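Local coordinates for protein DNA polymerase III subunit beta (Deinococcus radiodurans, PDB 4TRT) that probably tethers DNA polymerases and other proteins to DNA and makes them processive, acting as a ring-shaped head-to-tail homodimer around the DNA, at residues Arg135-Ala144 with Val167-Arg178; Gly337-Arg345 with Tyr353-Arg361. All coordinates share one frame; numbering follows the deposited sequence.

Contact 1 (Arg135-Ala144 with Val167-Arg178); sequences RAFSSVRYAA and VVASDGYRVAIR
V140 holds CG1 anti to its carbonyl carbon (chi1 -51°), which seats that methyl on the backbone of strand 175-178, 3.6 Å from R178 N, and turns CG2 to V167 CG2 at 3.8 Å. R178 places CG anti to the backbone N (chi1 -171°) and bends at chi2, so that its chain runs past A136 and brings the guanidinium to S139. Helix 130-140 and the residues just after it ride on a beta hairpin, where small side chains allow a close approach: A143 CB meets A169 CB at 3.7 Å and also touches A176 CB. V140 O lies 3.2 Å from A169 CB. F137 reaches V167 CG1 and also touches V196 and I200 of helix 193-202, extending the apolar layer.

Polar groups finish both ends. R178 NH1 donates to S139 OG (2.9 Å, 150° at the hydrogen), the oxygen lying at the guanidinium edge and slightly out of its plane, while the same hydroxyl donates to R135 O over 2.8 Å. At the turn, R174 lays one guanidinium face against Y142 CD1 and A143 CA, with its NH1 at the edge of the tyrosine ring. R174 NE and D171 OD2 form a salt bridge, also joined by a water that donates to A143 O at 3.0 Å; R174 NH1 pairs with D322. Y142 OH sits 3.4 Å from A176 CB and bonds to Y353 OH.

The principle illustrated is helix-on-sheet packing within one domain: small apolar groups set the spacing, the bond to S139 probably helps set the helix on the hairpin, and D171 and D322 hold R174 against Y142 and A143.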
# COMPACT_ATOMS: atom_id res chain seq x y z
N ARG A 135 -14.41 19.43 -0.55
CA ARG A 135 -14.44 19.04 0.87
C ARG A 135 -15.89 18.74 1.32
O ARG A 135 -16.11 17.82 2.08
CB ARG A 135 -13.70 20.07 1.75
CG ARG A 135 -12.22 19.71 1.98
CD ARG A 135 -11.41 20.77 2.71
NE ARG A 135 -10.75 21.69 1.78
CZ ARG A 135 -11.23 22.86 1.34
NH1 ARG A 135 -12.40 23.32 1.76
NH2 ARG A 135 -10.51 23.58 0.48
N ALA A 136 -16.88 19.46 0.78
CA ALA A 136 -18.29 19.15 1.06
C ALA A 136 -18.65 17.76 0.52
O ALA A 136 -19.20 16.94 1.25
CB ALA A 136 -19.22 20.21 0.49
N PHE A 137 -18.32 17.50 -0.74
CA PHE A 137 -18.50 16.16 -1.32
C PHE A 137 -17.88 15.06 -0.47
O PHE A 137 -18.52 14.04 -0.20
CB PHE A 137 -17.89 16.06 -2.73
CG PHE A 137 -18.73 16.63 -3.83
CD1 PHE A 137 -20.12 16.67 -3.76
CD2 PHE A 137 -18.12 17.06 -5.01
CE1 PHE A 137 -20.87 17.18 -4.81
CE2 PHE A 137 -18.86 17.56 -6.06
CZ PHE A 137 -20.24 17.63 -5.96
N SER A 138 -16.63 15.26 -0.06
CA SER A 138 -15.89 14.26 0.70
C SER A 138 -16.49 14.01 2.09
O SER A 138 -16.33 12.94 2.64
CB SER A 138 -14.43 14.69 0.89
OG SER A 138 -13.74 14.63 -0.33
N SER A 139 -17.17 15.03 2.63
CA SER A 139 -17.80 14.94 3.94
C SER A 139 -19.09 14.13 3.92
O SER A 139 -19.46 13.58 4.96
CB SER A 139 -18.09 16.33 4.49
OG SER A 139 -16.86 17.02 4.67
N VAL A 140 -19.80 14.09 2.78
CA VAL A 140 -21.13 13.42 2.73
C VAL A 140 -21.21 12.16 1.89
O VAL A 140 -22.15 11.40 2.05
CB VAL A 140 -22.24 14.39 2.30
CG1 VAL A 140 -22.16 15.66 3.16
CG2 VAL A 140 -22.16 14.68 0.79
N ARG A 141 -20.20 11.91 1.07
CA ARG A 141 -20.21 10.84 0.05
C ARG A 141 -20.50 9.44 0.62
O ARG A 141 -21.21 8.66 0.00
CB ARG A 141 -18.86 10.86 -0.69
CG ARG A 141 -18.38 9.54 -1.28
CD ARG A 141 -19.17 9.28 -2.53
NE ARG A 141 -18.84 8.04 -3.24
CZ ARG A 141 -19.55 6.92 -3.17
NH1 ARG A 141 -20.60 6.81 -2.35
NH2 ARG A 141 -19.19 5.89 -3.92
N TYR A 142 -19.92 9.12 1.77
CA TYR A 142 -20.13 7.81 2.40
C TYR A 142 -21.61 7.42 2.60
O TYR A 142 -21.93 6.24 2.68
CB TYR A 142 -19.42 7.77 3.77
CG TYR A 142 -20.09 8.63 4.83
CD1 TYR A 142 -21.15 8.14 5.57
CD2 TYR A 142 -19.67 9.94 5.08
CE1 TYR A 142 -21.78 8.90 6.52
CE2 TYR A 142 -20.31 10.73 6.03
CZ TYR A 142 -21.36 10.20 6.75
OH TYR A 142 -21.99 10.92 7.73
N ALA A 143 -22.50 8.40 2.72
CA ALA A 143 -23.90 8.12 3.05
C ALA A 143 -24.73 7.63 1.86
O ALA A 143 -25.83 7.08 2.05
CB ALA A 143 -24.57 9.35 3.67
N ALA A 144 -24.24 7.87 0.65
CA ALA A 144 -24.94 7.43 -0.56
C ALA A 144 -24.71 5.94 -0.75
O ALA A 144 -23.63 5.44 -0.47
CB ALA A 144 -24.44 8.19 -1.79
N VAL A 167 -24.66 20.13 0.20
CA VAL A 167 -24.71 18.78 -0.36
C VAL A 167 -25.26 17.82 0.67
O VAL A 167 -25.00 17.98 1.86
CB VAL A 167 -23.36 18.24 -0.88
CG1 VAL A 167 -22.98 18.92 -2.19
CG2 VAL A 167 -22.28 18.39 0.19
N VAL A 168 -26.03 16.84 0.20
CA VAL A 168 -26.71 15.89 1.07
C VAL A 168 -26.64 14.50 0.46
O VAL A 168 -26.86 14.32 -0.75
CB VAL A 168 -28.20 16.27 1.27
CG1 VAL A 168 -28.85 15.42 2.36
CG2 VAL A 168 -28.35 17.75 1.59
N ALA A 169 -26.33 13.50 1.30
CA ALA A 169 -26.44 12.11 0.91
C ALA A 169 -27.18 11.33 1.99
O ALA A 169 -27.18 11.72 3.17
CB ALA A 169 -25.05 11.54 0.70
N SER A 170 -27.82 10.23 1.58
CA SER A 170 -28.61 9.43 2.47
C SER A 170 -28.93 8.07 1.88
O SER A 170 -28.90 7.88 0.66
CB SER A 170 -29.92 10.16 2.80
OG SER A 170 -30.71 9.42 3.70
N ASP A 171 -29.23 7.12 2.76
CA ASP A 171 -29.84 5.84 2.37
C ASP A 171 -31.29 5.74 2.86
O ASP A 171 -31.83 4.65 2.92
CB ASP A 171 -29.02 4.68 2.93
CG ASP A 171 -28.91 4.70 4.46
OD1 ASP A 171 -29.72 5.35 5.16
OD2 ASP A 171 -27.97 4.07 4.98
N GLY A 172 -31.91 6.87 3.20
CA GLY A 172 -33.27 6.90 3.75
C GLY A 172 -33.32 6.85 5.27
O GLY A 172 -34.37 7.11 5.88
N TYR A 173 -32.19 6.52 5.89
CA TYR A 173 -32.10 6.38 7.35
C TYR A 173 -30.99 7.27 7.90
O TYR A 173 -31.28 8.24 8.62
CB TYR A 173 -31.86 4.91 7.72
CG TYR A 173 -32.93 3.97 7.21
CD1 TYR A 173 -32.86 3.43 5.92
CD2 TYR A 173 -34.01 3.61 8.01
CE1 TYR A 173 -33.84 2.57 5.45
CE2 TYR A 173 -35.00 2.76 7.55
CZ TYR A 173 -34.91 2.24 6.27
OH TYR A 173 -35.88 1.38 5.81
N ARG A 174 -29.73 6.96 7.56
CA ARG A 174 -28.65 7.91 7.87
C ARG A 174 -28.58 9.01 6.82
O ARG A 174 -28.95 8.81 5.67
CB ARG A 174 -27.30 7.23 8.03
CG ARG A 174 -26.74 6.56 6.79
CD ARG A 174 -25.40 5.97 7.14
NE ARG A 174 -24.78 5.22 6.06
CZ ARG A 174 -23.49 4.85 6.05
NH1 ARG A 174 -22.69 5.18 7.06
NH2 ARG A 174 -23.00 4.17 5.03
N VAL A 175 -28.06 10.16 7.24
CA VAL A 175 -27.98 11.34 6.40
C VAL A 175 -26.65 12.02 6.70
O VAL A 175 -26.19 12.05 7.85
CB VAL A 175 -29.11 12.35 6.73
CG1 VAL A 175 -29.16 13.42 5.65
CG2 VAL A 175 -30.46 11.65 6.87
N ALA A 176 -26.03 12.57 5.66
CA ALA A 176 -24.84 13.41 5.81
C ALA A 176 -25.10 14.69 5.03
O ALA A 176 -25.57 14.63 3.89
CB ALA A 176 -23.62 12.70 5.27
N ILE A 177 -24.80 15.81 5.67
CA ILE A 177 -25.04 17.16 5.14
C ILE A 177 -23.80 18.00 5.35
O ILE A 177 -23.18 17.94 6.41
CB ILE A 177 -26.21 17.83 5.90
CG1 ILE A 177 -27.51 17.05 5.71
CG2 ILE A 177 -26.39 19.31 5.49
CD1 ILE A 177 -28.58 17.46 6.69
N ARG A 178 -23.42 18.77 4.33
CA ARG A 178 -22.46 19.84 4.53
C ARG A 178 -22.88 21.10 3.78
O ARG A 178 -23.13 21.04 2.57
CB ARG A 178 -21.05 19.42 4.13
CG ARG A 178 -20.01 20.46 4.55
CD ARG A 178 -18.73 19.83 5.08
NE ARG A 178 -17.91 20.82 5.76
CZ ARG A 178 -16.76 20.56 6.37
NH1 ARG A 178 -16.28 19.32 6.41
NH2 ARG A 178 -16.09 21.54 6.96
O HOH W 1 -24.55 9.51 9.03
O HOH W 2 -25.77 4.39 3.35

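Contact 2 (Gly337-Arg345 with Tyr353-Arg361); sequences GSTSPAIFR and YMAVMVTLR. Unlike the reference sequence in segment 353-361: Y353 (reference Val), M354 (reference Tyr), A355 (reference Gly), V356 (reference Gly), M357 (reference His), V358 (reference Gly), T359 (reference His), L360 (reference Ala), R361 (reference Ala).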
# COMPACT_ATOMS: atom_id res chain seq x y z
N GLY A 337 -33.20 9.94 22.02
CA GLY A 337 -33.79 8.79 22.71
C GLY A 337 -32.99 7.52 22.46
O GLY A 337 -32.17 7.46 21.51
N SER A 338 -33.19 6.51 23.30
CA SER A 338 -32.33 5.31 23.26
C SER A 338 -32.46 4.53 21.97
O SER A 338 -31.50 3.88 21.55
CB SER A 338 -32.60 4.39 24.44
OG SER A 338 -33.93 3.97 24.39
N THR A 339 -33.61 4.61 21.31
CA THR A 339 -33.82 3.91 20.04
C THR A 339 -34.28 4.83 18.91
O THR A 339 -34.90 4.37 17.97
CB THR A 339 -34.84 2.76 20.23
OG1 THR A 339 -36.12 3.30 20.56
CG2 THR A 339 -34.39 1.82 21.37
N SER A 340 -33.96 6.12 18.97
CA SER A 340 -34.35 7.05 17.91
C SER A 340 -33.11 7.81 17.41
O SER A 340 -32.02 7.65 17.96
CB SER A 340 -35.49 7.98 18.36
OG SER A 340 -35.16 8.65 19.55
N PRO A 341 -33.26 8.56 16.30
CA PRO A 341 -32.01 8.98 15.66
C PRO A 341 -31.19 10.01 16.46
O PRO A 341 -31.72 10.71 17.34
CB PRO A 341 -32.48 9.53 14.30
CG PRO A 341 -33.81 8.87 14.05
CD PRO A 341 -34.43 8.76 15.42
N ALA A 342 -29.91 10.06 16.15
CA ALA A 342 -28.96 10.97 16.79
C ALA A 342 -28.30 11.86 15.75
O ALA A 342 -28.24 11.51 14.58
CB ALA A 342 -27.89 10.16 17.52
N ILE A 343 -27.79 13.01 16.20
CA ILE A 343 -27.01 13.90 15.33
C ILE A 343 -25.58 13.96 15.88
O ILE A 343 -25.39 14.14 17.09
CB ILE A 343 -27.62 15.32 15.29
CG1 ILE A 343 -29.02 15.30 14.67
CG2 ILE A 343 -26.73 16.27 14.50
CD1 ILE A 343 -29.77 16.61 14.87
N PHE A 344 -24.60 13.76 15.00
CA PHE A 344 -23.19 13.97 15.31
C PHE A 344 -22.70 15.17 14.49
O PHE A 344 -22.96 15.26 13.29
CB PHE A 344 -22.31 12.76 14.98
CG PHE A 344 -22.68 11.48 15.69
CD1 PHE A 344 -23.59 11.45 16.74
CD2 PHE A 344 -22.04 10.30 15.33
CE1 PHE A 344 -23.89 10.26 17.37
CE2 PHE A 344 -22.31 9.11 15.98
CZ PHE A 344 -23.26 9.09 16.99
N ARG A 345 -22.04 16.11 15.15
CA ARG A 345 -21.50 17.29 14.47
C ARG A 345 -20.31 17.86 15.25
O ARG A 345 -20.01 17.39 16.35
CB ARG A 345 -22.61 18.33 14.30
CG ARG A 345 -23.23 18.81 15.59
CD ARG A 345 -24.36 19.80 15.37
NE ARG A 345 -24.53 20.57 16.59
CZ ARG A 345 -25.36 21.58 16.75
NH1 ARG A 345 -26.17 21.97 15.77
NH2 ARG A 345 -25.38 22.21 17.92
N TYR A 353 -21.05 20.96 8.86
CA TYR A 353 -21.26 19.49 8.72
C TYR A 353 -22.20 18.92 9.75
O TYR A 353 -22.16 19.32 10.89
CB TYR A 353 -19.94 18.72 8.80
CG TYR A 353 -20.10 17.20 8.81
CD1 TYR A 353 -20.40 16.50 7.65
CD2 TYR A 353 -19.96 16.48 9.99
CE1 TYR A 353 -20.53 15.11 7.67
CE2 TYR A 353 -20.09 15.10 10.02
CZ TYR A 353 -20.39 14.42 8.86
OH TYR A 353 -20.50 13.05 8.88
N MET A 354 -23.01 17.94 9.35
CA MET A 354 -23.90 17.27 10.27
C MET A 354 -24.17 15.85 9.75
O MET A 354 -24.39 15.67 8.55
CB MET A 354 -25.19 18.07 10.32
CG MET A 354 -26.29 17.55 11.20
SD MET A 354 -27.82 18.42 10.77
CE MET A 354 -27.25 20.06 10.39
N ALA A 355 -24.15 14.89 10.66
CA ALA A 355 -24.50 13.50 10.35
C ALA A 355 -25.72 13.13 11.19
O ALA A 355 -25.79 13.46 12.37
CB ALA A 355 -23.35 12.56 10.69
N VAL A 356 -26.68 12.44 10.57
CA VAL A 356 -27.78 11.83 11.29
C VAL A 356 -27.57 10.33 11.24
O VAL A 356 -27.34 9.76 10.17
CB VAL A 356 -29.15 12.19 10.67
CG1 VAL A 356 -30.29 11.46 11.40
CG2 VAL A 356 -29.36 13.69 10.69
N MET A 357 -27.61 9.73 12.42
CA MET A 357 -27.41 8.30 12.62
C MET A 357 -28.67 7.67 13.18
O MET A 357 -29.28 8.24 14.08
CB MET A 357 -26.34 8.10 13.69
CG MET A 357 -24.92 8.35 13.23
SD MET A 357 -24.00 6.85 12.87
CE MET A 357 -24.77 5.51 13.78
N VAL A 358 -29.03 6.50 12.68
CA VAL A 358 -30.07 5.69 13.28
C VAL A 358 -29.47 4.66 14.24
O VAL A 358 -28.31 4.29 14.09
CB VAL A 358 -30.92 4.99 12.21
CG1 VAL A 358 -31.52 6.04 11.26
CG2 VAL A 358 -30.10 3.94 11.44
N THR A 359 -30.25 4.24 15.24
CA THR A 359 -29.81 3.19 16.17
C THR A 359 -30.06 1.80 15.54
O THR A 359 -30.84 1.68 14.60
CB THR A 359 -30.54 3.30 17.54
OG1 THR A 359 -31.95 3.27 17.36
CG2 THR A 359 -30.16 4.58 18.26
N LEU A 360 -29.39 0.78 16.06
CA LEU A 360 -29.68 -0.62 15.70
C LEU A 360 -30.94 -1.08 16.44
O LEU A 360 -31.16 -0.69 17.59
CB LEU A 360 -28.51 -1.54 16.08
CG LEU A 360 -27.20 -1.29 15.32
CD1 LEU A 360 -26.05 -2.10 15.93
CD2 LEU A 360 -27.33 -1.64 13.84
N ARG A 361 -31.78 -1.87 15.77
CA ARG A 361 -33.09 -2.24 16.34
C ARG A 361 -32.93 -3.19 17.52
O ARG A 361 -32.20 -4.16 17.41
CB ARG A 361 -33.99 -2.89 15.29
CG ARG A 361 -34.43 -1.99 14.13
CD ARG A 361 -35.07 -0.67 14.57
NE ARG A 361 -34.15 0.46 14.45
CZ ARG A 361 -34.39 1.71 14.87
NH1 ARG A 361 -35.52 2.03 15.50
NH2 ARG A 361 -33.47 2.64 14.67
O HOH W 3 -32.87 5.33 15.55
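F344 turns one face of its ring to M357, whose CG stands 4.2 Å from the ring centroid and 23° off the normal, a CH-pi contact offset toward the rim. A bend at chi2 (-101°) puts M357 SD obliquely beside the same ring, a Met-aromatic contact. The two side chains share a sheet face with A342 and A355, and helix 317-324 packs against that face. An alanine in place of F344 would probably take the ring face from M357 CG and SD and open a gap beneath helix 317-324.

On the other face I343 and M354 cross obliquely, I343 CG2 touching M354 CG at 3.6 Å, and I343 CG1 faces V356 CG2 more loosely.

Between the faces runs an antiparallel hairpin ladder: A342 N donates to M357 O (2.8 Å) and M357 N returns a bond to A342 O, and F344 pairs likewise with A355. Past the strands the pairing gives way to side chains. T359 CG2 packs 3.6 Å from both S338 O and S340 O, and poorly ordered R361 adds one weak bond from NH1 to T339 O.

Regular backbone bonds therefore set the register, while a sulfur-bearing chain on an aromatic face supplies dispersion, with little dependence on charge.

Contact 1 is the buried one, a helix laid on two strands of the central domain; contact 2 is partly buried, a strand-to-strand hairpin that trails into an exposed end. Both belong to a single antiparallel sheet in which strands 175-181 and 353-357 are neighbours, joined by V175 O and V356 N at 2.8 Å, so the sheet runs on from the central domain into the C-terminal one. R174 CB packs on V356 O across the same seam. The chemistry follows the place: alanine and valine contacts with charged groups at the margins in residues 135-144 and 167-178, main-chain bonding with an aromatic-methionine pair in residues 337-345 and 353-361.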